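Side-chain contacts in 4-hydroxybutyrate coenzyme A transferase (Shewanella oneidensis, PDB 2OAS), which probably transfers coenzyme A between acyl-CoA thioesters and carboxylates such as 4-hydroxybutyrate, and binds coenzyme A: residues Q7-A12 with L35-K40; D273-D276 with A280-F283; Q309-G314 with E422-N427. All coordinates share one frame; numbering follows the deposited sequence.

Contact 1: residues Q7-A12 with L35-K40; sequences QSALEA and LDALAK
Ala9 and Ala37 illustrate how small side chains let two helices come close. The apolar contact is a meeting of methyls: Ala9 CB and Ala37 CB lie 3.6 Å apart, each carried by a bond directed at the opposite segment. Ala37 CB also rests on the backbone behind its partner, 3.7 Å from Leu10 N, and so packs against the peptide linking Ala9 and Leu10 as well as against a methyl. Accordingly the chains draw in until the Leu10 CA and Ala37 CA atoms are 5.0 Å apart. Leu10 itself flanks this point, at the margin of the contact. Val13, further along the first helix, continues the apolar surface and is touched by both Ala37 and Leu38.

In the fold, helix 32-41 is the crossover of a beta-alpha-beta unit, joining the adjacent parallel strands 21-24 and 48-52 of the large N-terminal sheet, and Leu38 packs on Leu22 of that sheet. Helix 9-13 comes in from edge strand 4-5.

The hydrogen bonds run within the segments and define the start of the first helix. Ser8 is its N-cap, OG accepting from Glu11 N at 3.2 Å. Glu11 runs out extended, CG anti to the backbone N (chi1 -175°), which carries OE2 to Gln7 N, 2.9 Å away. That bond is nearly straight (168°), but the donor lies above the carboxylate plane. Glu11 thus grips the residue preceding the N-cap rather than Ser8 N, unlike a classical capping box. Away from the methyl contact, Asp36 forms a salt bridge with Lys32, and its OD1 accepts a hydrogen bond from Ser60 OG.

Contact 2: residues D273-D276 with A280-F283; sequences DYVD and AVIF
Tyr274 and Val281 make the closest approach between this helix end and the strand that follows it. Val281 CG2 approaches the ring obliquely, 3.6 Å from Tyr274 CE2, and is 4.0 Å from Tyr274 OH, so one methyl reaches both the ring and its hydroxyl. The tyrosine gets there because CG is anti to its backbone N (chi1 171°), which brings the ring, though not the first bond of the side chain, close to the strand. Val275 is the second point of contact. Its CB meets the edge of the Phe283 ring, near the ring plane, 3.8 Å from Phe283 CE1, and the two side chains cross at about a right angle. Between these pairs, Val275 CG1 and Val281 CG1 sit 4.3 Å apart. No hydrogen bond crosses the contact.

The next shell explains the positioning. Val281 and Phe283, two residues apart on a strand, project on the same face toward the helix. The short connection is braced by Asn278, whose ND2 bonds to Tyr274 O while its OD1 accepts from Ala280 N. The Phe283 side chain lies about 10 Å from that of Glu233, a residue that binds coenzyme A covalently.

Beyond that, strand 281-283 is the middle one of a three-stranded parallel sheet, and helix 269-275 is part of the connection to it from strand 260-262 in a beta-alpha-beta arrangement. Leu240 and Val243 of helix 237-244 pack on Tyr274, and Phe235 of strand 234-235 packs on both valines.

Contact 3: residues Q309-G314 with E422-N427; sequences QVDLTG and EVWGLN
A carboxylate set obliquely against an indole, with no hydrogen bond between them, sets this contact apart: Asp311 OD2 lies 3.9 Å from Trp424 CZ2, and the two flat groups are turned 89° from each other. Thr313 provides the more conventional half. Its CB sits over one face of the indole in a CH-pi contact, 4.3 Å from the centroid of the Trp424 six-membered ring and 24° off the ring normal. Leu312 CB approaches obliquely at the other end of the indole, 4.3 Å from Trp424 NE1. That nitrogen is bonded to Ser365 O, which helps fix the rotation of the ring.

Asp311 CG lies between the backbone N and the carbonyl carbon (chi1 71°), which tucks OD1 over the type I turn from Asp311 to Gly314, where it accepts from Gln315 N and, weakly, from Gly314 N. Gly314 N to Asp311 O (2.9 Å) closes the turn; an Asx turn through Thr313 N fits but is less certain.

The turn joins antiparallel strands 309-311 and 316-317, the former also bearing Gln309, which touches coenzyme A. Helix 397-405 packs against Leu312 and Thr313, helix 410-422 leads into Trp424, and Gly370 of the second subunit lies against the indole.

Overall arrangement
Contacts 2 and 3 are buried, whereas contact 1 is only partly so and involves an exposed leucine at its margin. None shares a helix or strand with another: contact 1 joins two helices in the N-terminal region, contact 2 a helix to the strand next in sequence, and contact 3 a hairpin turn to the chain after the last helix, with 107 residues between the two segments. Contacts 1 and 3 lie on opposite sides of the chain's centre, their centres about 52 Å apart. Chemistry follows place: methyl packing in contact 1, branched aliphatic and aromatic packing in contact 2, and an indole meeting a carboxylate, a threonine and a leucine in contact 3, where the second subunit takes part.

Contact 1: residues Q7-A12 with L35-K40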
loop_
_atom_site.group_PDB
_atom_site.type_symbol
_atom_site.label_atom_id
_atom_site.label_comp_id
_atom_site.label_asym_id
_atom_site.label_seq_id
_atom_site.Cartn_x
_atom_site.Cartn_y
_atom_site.Cartn_z
ATOM N N GLN A 7 19.806 -42.193 4.718
ATOM C CA GLN A 7 20.142 -42.645 6.062
ATOM C C GLN A 7 20.808 -41.537 6.865
ATOM O O GLN A 7 21.018 -41.696 8.058
ATOM C CB GLN A 7 21.054 -43.875 6.007
ATOM C CG GLN A 7 20.538 -45.016 6.871
ATOM C CD GLN A 7 19.185 -45.519 6.402
ATOM O OE1 GLN A 7 18.306 -45.836 7.212
ATOM N NE2 GLN A 7 19.015 -45.607 5.087
ATOM N N SER A 8 21.124 -40.419 6.211
ATOM C CA SER A 8 21.742 -39.277 6.888
ATOM C C SER A 8 21.344 -37.969 6.208
ATOM O O SER A 8 21.010 -37.957 5.020
ATOM C CB SER A 8 23.260 -39.398 6.885
ATOM O OG SER A 8 23.772 -39.215 5.579
ATOM N N ALA A 9 21.384 -36.869 6.956
ATOM C CA ALA A 9 21.028 -35.571 6.398
ATOM C C ALA A 9 21.941 -35.201 5.238
ATOM O O ALA A 9 21.515 -34.575 4.280
ATOM C CB ALA A 9 21.103 -34.500 7.465
ATOM N N LEU A 10 23.205 -35.589 5.332
ATOM C CA LEU A 10 24.168 -35.279 4.276
ATOM C C LEU A 10 23.779 -36.010 2.994
ATOM O O LEU A 10 23.935 -35.484 1.897
ATOM C CB LEU A 10 25.569 -35.691 4.727
ATOM C CG LEU A 10 26.771 -34.970 4.110
ATOM C CD1 LEU A 10 28.048 -35.477 4.771
ATOM C CD2 LEU A 10 26.821 -35.195 2.617
ATOM N N GLU A 11 23.256 -37.221 3.141
ATOM C CA GLU A 11 22.849 -37.998 1.978
ATOM C C GLU A 11 21.683 -37.319 1.256
ATOM O O GLU A 11 21.609 -37.313 0.028
ATOM C CB GLU A 11 22.465 -39.402 2.414
ATOM C CG GLU A 11 22.145 -40.314 1.275
ATOM C CD GLU A 11 21.843 -41.718 1.741
ATOM O OE1 GLU A 11 21.333 -42.508 0.919
ATOM O OE2 GLU A 11 22.115 -42.032 2.930
ATOM N N ALA A 12 20.790 -36.726 2.026
ATOM C CA ALA A 12 19.646 -36.033 1.468
ATOM C C ALA A 12 20.079 -34.764 0.759
ATOM O O ALA A 12 19.644 -34.481 -0.357
ATOM C CB ALA A 12 18.656 -35.689 2.587
ATOM N N LEU A 35 19.729 -28.087 6.910
ATOM C CA LEU A 35 20.550 -26.928 6.620
ATOM C C LEU A 35 21.953 -27.080 7.215
ATOM O O LEU A 35 22.912 -26.556 6.662
ATOM C CB LEU A 35 19.857 -25.639 7.114
ATOM C CG LEU A 35 18.601 -25.124 6.369
ATOM C CD1 LEU A 35 18.084 -23.889 7.059
ATOM C CD2 LEU A 35 18.890 -24.812 4.907
ATOM N N ASP A 36 22.088 -27.804 8.324
ATOM C CA ASP A 36 23.417 -28.001 8.906
ATOM C C ASP A 36 24.207 -28.938 8.014
ATOM O O ASP A 36 25.416 -28.794 7.880
ATOM C CB ASP A 36 23.346 -28.572 10.327
ATOM C CG ASP A 36 22.955 -27.518 11.363
ATOM O OD1 ASP A 36 22.892 -26.320 11.009
ATOM O OD2 ASP A 36 22.719 -27.885 12.533
ATOM N N ALA A 37 23.530 -29.891 7.386
ATOM C CA ALA A 37 24.245 -30.806 6.509
ATOM C C ALA A 37 24.682 -30.057 5.244
ATOM O O ALA A 37 25.707 -30.373 4.644
ATOM C CB ALA A 37 23.365 -31.987 6.145
ATOM N N LEU A 38 23.900 -29.059 4.858
ATOM C CA LEU A 38 24.198 -28.264 3.675
ATOM C C LEU A 38 25.347 -27.315 3.987
ATOM O O LEU A 38 26.029 -26.830 3.088
ATOM C CB LEU A 38 22.960 -27.465 3.256
ATOM C CG LEU A 38 23.059 -26.533 2.058
ATOM C CD1 LEU A 38 23.407 -27.334 0.811
ATOM C CD2 LEU A 38 21.756 -25.786 1.877
ATOM N N ALA A 39 25.557 -27.059 5.274
ATOM C CA ALA A 39 26.632 -26.170 5.717
ATOM C C ALA A 39 27.959 -26.784 5.320
ATOM O O ALA A 39 28.963 -26.087 5.191
ATOM C CB ALA A 39 26.570 -25.977 7.233
ATOM N N LYS A 40 27.958 -28.099 5.136
ATOM C CA LYS A 40 29.171 -28.792 4.734
ATOM C C LYS A 40 29.169 -29.169 3.261
ATOM O O LYS A 40 30.105 -28.832 2.537
ATOM C CB LYS A 40 29.380 -30.033 5.602
ATOM C CG LYS A 40 30.087 -29.708 6.910
ATOM C CD LYS A 40 29.164 -29.806 8.099
ATOM C CE LYS A 40 28.858 -31.258 8.405
ATOM N NZ LYS A 40 28.136 -31.407 9.695
#

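Contact 2: residues D273-D276 with A280-F283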
loop_
_atom_site.group_PDB
_atom_site.type_symbol
_atom_site.label_atom_id
_atom_site.label_comp_id
_atom_site.label_asym_id
_atom_site.label_seq_id
_atom_site.Cartn_x
_atom_site.Cartn_y
_atom_site.Cartn_z
ATOM N N ASP A 273 1.519 -28.144 20.608
ATOM C CA ASP A 273 0.707 -29.253 21.040
ATOM C C ASP A 273 -0.753 -28.962 20.784
ATOM O O ASP A 273 -1.555 -29.855 20.504
ATOM C CB ASP A 273 0.915 -29.448 22.519
ATOM C CG ASP A 273 0.866 -30.863 22.902
ATOM O OD1 ASP A 273 -0.166 -31.514 22.609
ATOM O OD2 ASP A 273 1.868 -31.322 23.481
ATOM N N TYR A 274 -1.081 -27.686 20.893
ATOM C CA TYR A 274 -2.436 -27.226 20.696
ATOM C C TYR A 274 -2.771 -27.211 19.221
ATOM O O TYR A 274 -3.856 -27.622 18.827
ATOM C CB TYR A 274 -2.598 -25.817 21.289
ATOM C CG TYR A 274 -3.907 -25.141 20.949
ATOM C CD1 TYR A 274 -5.123 -25.661 21.389
ATOM C CD2 TYR A 274 -3.932 -23.991 20.159
ATOM C CE1 TYR A 274 -6.335 -25.060 21.045
ATOM C CE2 TYR A 274 -5.139 -23.381 19.809
ATOM C CZ TYR A 274 -6.336 -23.927 20.251
ATOM O OH TYR A 274 -7.530 -23.360 19.865
ATOM N N VAL A 275 -1.845 -26.756 18.394
ATOM C CA VAL A 275 -2.127 -26.707 16.965
ATOM C C VAL A 275 -2.041 -28.082 16.335
ATOM O O VAL A 275 -2.639 -28.329 15.291
ATOM C CB VAL A 275 -1.166 -25.734 16.232
ATOM C CG1 VAL A 275 -1.124 -24.414 16.975
ATOM C CG2 VAL A 275 0.219 -26.327 16.107
ATOM N N ASP A 276 -1.318 -28.982 16.981
ATOM C CA ASP A 276 -1.153 -30.328 16.438
ATOM C C ASP A 276 -2.453 -31.067 16.122
ATOM O O ASP A 276 -3.186 -31.458 17.016
ATOM C CB ASP A 276 -0.291 -31.181 17.370
ATOM C CG ASP A 276 0.093 -32.503 16.743
ATOM O OD1 ASP A 276 0.092 -32.581 15.495
ATOM O OD2 ASP A 276 0.404 -33.456 17.489
ATOM N N ALA A 280 -9.727 -26.909 14.864
ATOM C CA ALA A 280 -10.078 -25.515 15.090
ATOM C C ALA A 280 -8.997 -24.522 14.649
ATOM O O ALA A 280 -9.270 -23.329 14.541
ATOM C CB ALA A 280 -10.429 -25.296 16.567
ATOM N N VAL A 281 -7.787 -25.012 14.383
ATOM C CA VAL A 281 -6.697 -24.136 13.953
ATOM C C VAL A 281 -6.334 -24.399 12.500
ATOM O O VAL A 281 -5.932 -25.502 12.132
ATOM C CB VAL A 281 -5.420 -24.308 14.832
ATOM C CG1 VAL A 281 -4.373 -23.270 14.447
ATOM C CG2 VAL A 281 -5.774 -24.169 16.312
ATOM N N ILE A 282 -6.476 -23.376 11.672
ATOM C CA ILE A 282 -6.179 -23.502 10.263
ATOM C C ILE A 282 -4.997 -22.655 9.792
ATOM O O ILE A 282 -5.017 -21.420 9.856
ATOM C CB ILE A 282 -7.406 -23.134 9.421
ATOM C CG1 ILE A 282 -8.563 -24.077 9.767
ATOM C CG2 ILE A 282 -7.061 -23.198 7.930
ATOM C CD1 ILE A 282 -8.253 -25.552 9.533
ATOM N N PHE A 283 -3.962 -23.345 9.332
ATOM C CA PHE A 283 -2.769 -22.721 8.812
ATOM C C PHE A 283 -3.030 -22.602 7.330
ATOM O O PHE A 283 -3.053 -23.588 6.598
ATOM C CB PHE A 283 -1.532 -23.598 9.054
ATOM C CG PHE A 283 -1.045 -23.572 10.472
ATOM C CD1 PHE A 283 -1.765 -24.196 11.487
ATOM C CD2 PHE A 283 0.121 -22.878 10.804
ATOM C CE1 PHE A 283 -1.344 -24.123 12.801
ATOM C CE2 PHE A 283 0.547 -22.800 12.121
ATOM C CZ PHE A 283 -0.181 -23.428 13.124
#

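Contact 3: residues Q309-G314 with E422-N427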
loop_
_atom_site.group_PDB
_atom_site.type_symbol
_atom_site.label_atom_id
_atom_site.label_comp_id
_atom_site.label_asym_id
_atom_site.label_seq_id
_atom_site.Cartn_x
_atom_site.Cartn_y
_atom_site.Cartn_z
ATOM N N GLN A 309 10.843 3.117 13.163
ATOM C CA GLN A 309 10.900 4.579 13.182
ATOM C C GLN A 309 9.689 5.204 12.484
ATOM O O GLN A 309 9.245 4.741 11.427
ATOM C CB GLN A 309 12.192 5.049 12.506
ATOM C CG GLN A 309 12.355 6.561 12.350
ATOM C CD GLN A 309 13.664 6.941 11.626
ATOM O OE1 GLN A 309 13.883 6.563 10.463
ATOM N NE2 GLN A 309 14.531 7.680 12.317
ATOM N N VAL A 310 9.158 6.265 13.090
ATOM C CA VAL A 310 8.004 6.982 12.545
ATOM C C VAL A 310 8.279 8.484 12.505
ATOM O O VAL A 310 8.760 9.044 13.493
ATOM C CB VAL A 310 6.769 6.759 13.418
ATOM C CG1 VAL A 310 5.560 7.355 12.743
ATOM C CG2 VAL A 310 6.577 5.263 13.690
ATOM N N ASP A 311 7.964 9.142 11.388
ATOM C CA ASP A 311 8.193 10.579 11.288
ATOM C C ASP A 311 6.982 11.384 11.762
ATOM O O ASP A 311 5.889 10.840 11.907
ATOM C CB ASP A 311 8.582 10.983 9.850
ATOM C CG ASP A 311 7.424 10.892 8.869
ATOM O OD1 ASP A 311 6.303 10.533 9.289
ATOM O OD2 ASP A 311 7.634 11.175 7.667
ATOM N N LEU A 312 7.173 12.674 12.001
ATOM C CA LEU A 312 6.085 13.513 12.492
ATOM C C LEU A 312 4.907 13.560 11.551
ATOM O O LEU A 312 3.891 14.176 11.853
ATOM C CB LEU A 312 6.574 14.947 12.733
ATOM C CG LEU A 312 7.583 15.093 13.868
ATOM C CD1 LEU A 312 8.064 16.530 13.988
ATOM C CD2 LEU A 312 6.914 14.628 15.154
ATOM N N THR A 313 5.014 12.898 10.415
ATOM C CA THR A 313 3.928 12.970 9.462
ATOM C C THR A 313 3.110 11.681 9.429
ATOM O O THR A 313 1.974 11.661 8.957
ATOM C CB THR A 313 4.498 13.352 8.067
ATOM O OG1 THR A 313 3.519 14.094 7.356
ATOM C CG2 THR A 313 4.897 12.135 7.255
ATOM N N GLY A 314 3.690 10.620 9.961
ATOM C CA GLY A 314 3.013 9.350 9.972
ATOM C C GLY A 314 3.654 8.326 9.052
ATOM O O GLY A 314 3.109 7.236 8.903
ATOM N N GLU A 422 10.541 24.162 11.611
ATOM C CA GLU A 422 11.767 24.390 10.880
ATOM C C GLU A 422 11.997 23.424 9.722
ATOM O O GLU A 422 12.632 23.774 8.731
ATOM C CB GLU A 422 12.953 24.365 11.848
ATOM C CG GLU A 422 13.140 25.696 12.568
ATOM C CD GLU A 422 14.092 25.616 13.740
ATOM O OE1 GLU A 422 15.184 25.022 13.587
ATOM O OE2 GLU A 422 13.749 26.160 14.811
ATOM N N VAL A 423 11.455 22.219 9.829
ATOM C CA VAL A 423 11.656 21.240 8.790
ATOM C C VAL A 423 10.442 21.062 7.902
ATOM O O VAL A 423 10.569 20.987 6.678
ATOM C CB VAL A 423 12.023 19.898 9.382
ATOM C CG1 VAL A 423 12.274 18.906 8.278
ATOM C CG2 VAL A 423 13.241 20.044 10.271
ATOM N N TRP A 424 9.263 20.986 8.511
ATOM C CA TRP A 424 8.029 20.795 7.755
ATOM C C TRP A 424 7.306 22.105 7.474
ATOM O O TRP A 424 6.408 22.155 6.644
ATOM C CB TRP A 424 7.084 19.830 8.492
ATOM C CG TRP A 424 7.638 18.440 8.647
ATOM C CD1 TRP A 424 8.414 17.972 9.667
ATOM C CD2 TRP A 424 7.512 17.358 7.714
ATOM N NE1 TRP A 424 8.778 16.669 9.429
ATOM C CE2 TRP A 424 8.233 16.266 8.243
ATOM C CE3 TRP A 424 6.843 17.200 6.489
ATOM C CZ2 TRP A 424 8.327 15.034 7.575
ATOM C CZ3 TRP A 424 6.936 15.979 5.827
ATOM C CH2 TRP A 424 7.665 14.909 6.377
ATOM N N GLY A 425 7.698 23.168 8.165
ATOM C CA GLY A 425 7.052 24.450 7.957
ATOM C C GLY A 425 5.630 24.437 8.471
ATOM O O GLY A 425 4.736 25.074 7.904
ATOM N N LEU A 426 5.407 23.698 9.543
ATOM C CA LEU A 426 4.077 23.635 10.108
ATOM C C LEU A 426 4.042 24.449 11.376
ATOM O O LEU A 426 5.013 24.478 12.126
ATOM C CB LEU A 426 3.709 22.197 10.438
ATOM C CG LEU A 426 3.836 21.178 9.313
ATOM C CD1 LEU A 426 3.618 19.797 9.900
ATOM C CD2 LEU A 426 2.833 21.472 8.207
ATOM N N ASN A 427 2.928 25.126 11.618
ATOM C CA ASN A 427 2.811 25.889 12.845
ATOM C C ASN A 427 1.631 25.343 13.639
ATOM O O ASN A 427 0.469 25.465 13.245
ATOM C CB ASN A 427 2.681 27.394 12.556
ATOM C CG ASN A 427 1.533 27.717 11.649
ATOM O OD1 ASN A 427 0.368 27.595 12.029
ATOM N ND2 ASN A 427 1.849 28.149 10.434
#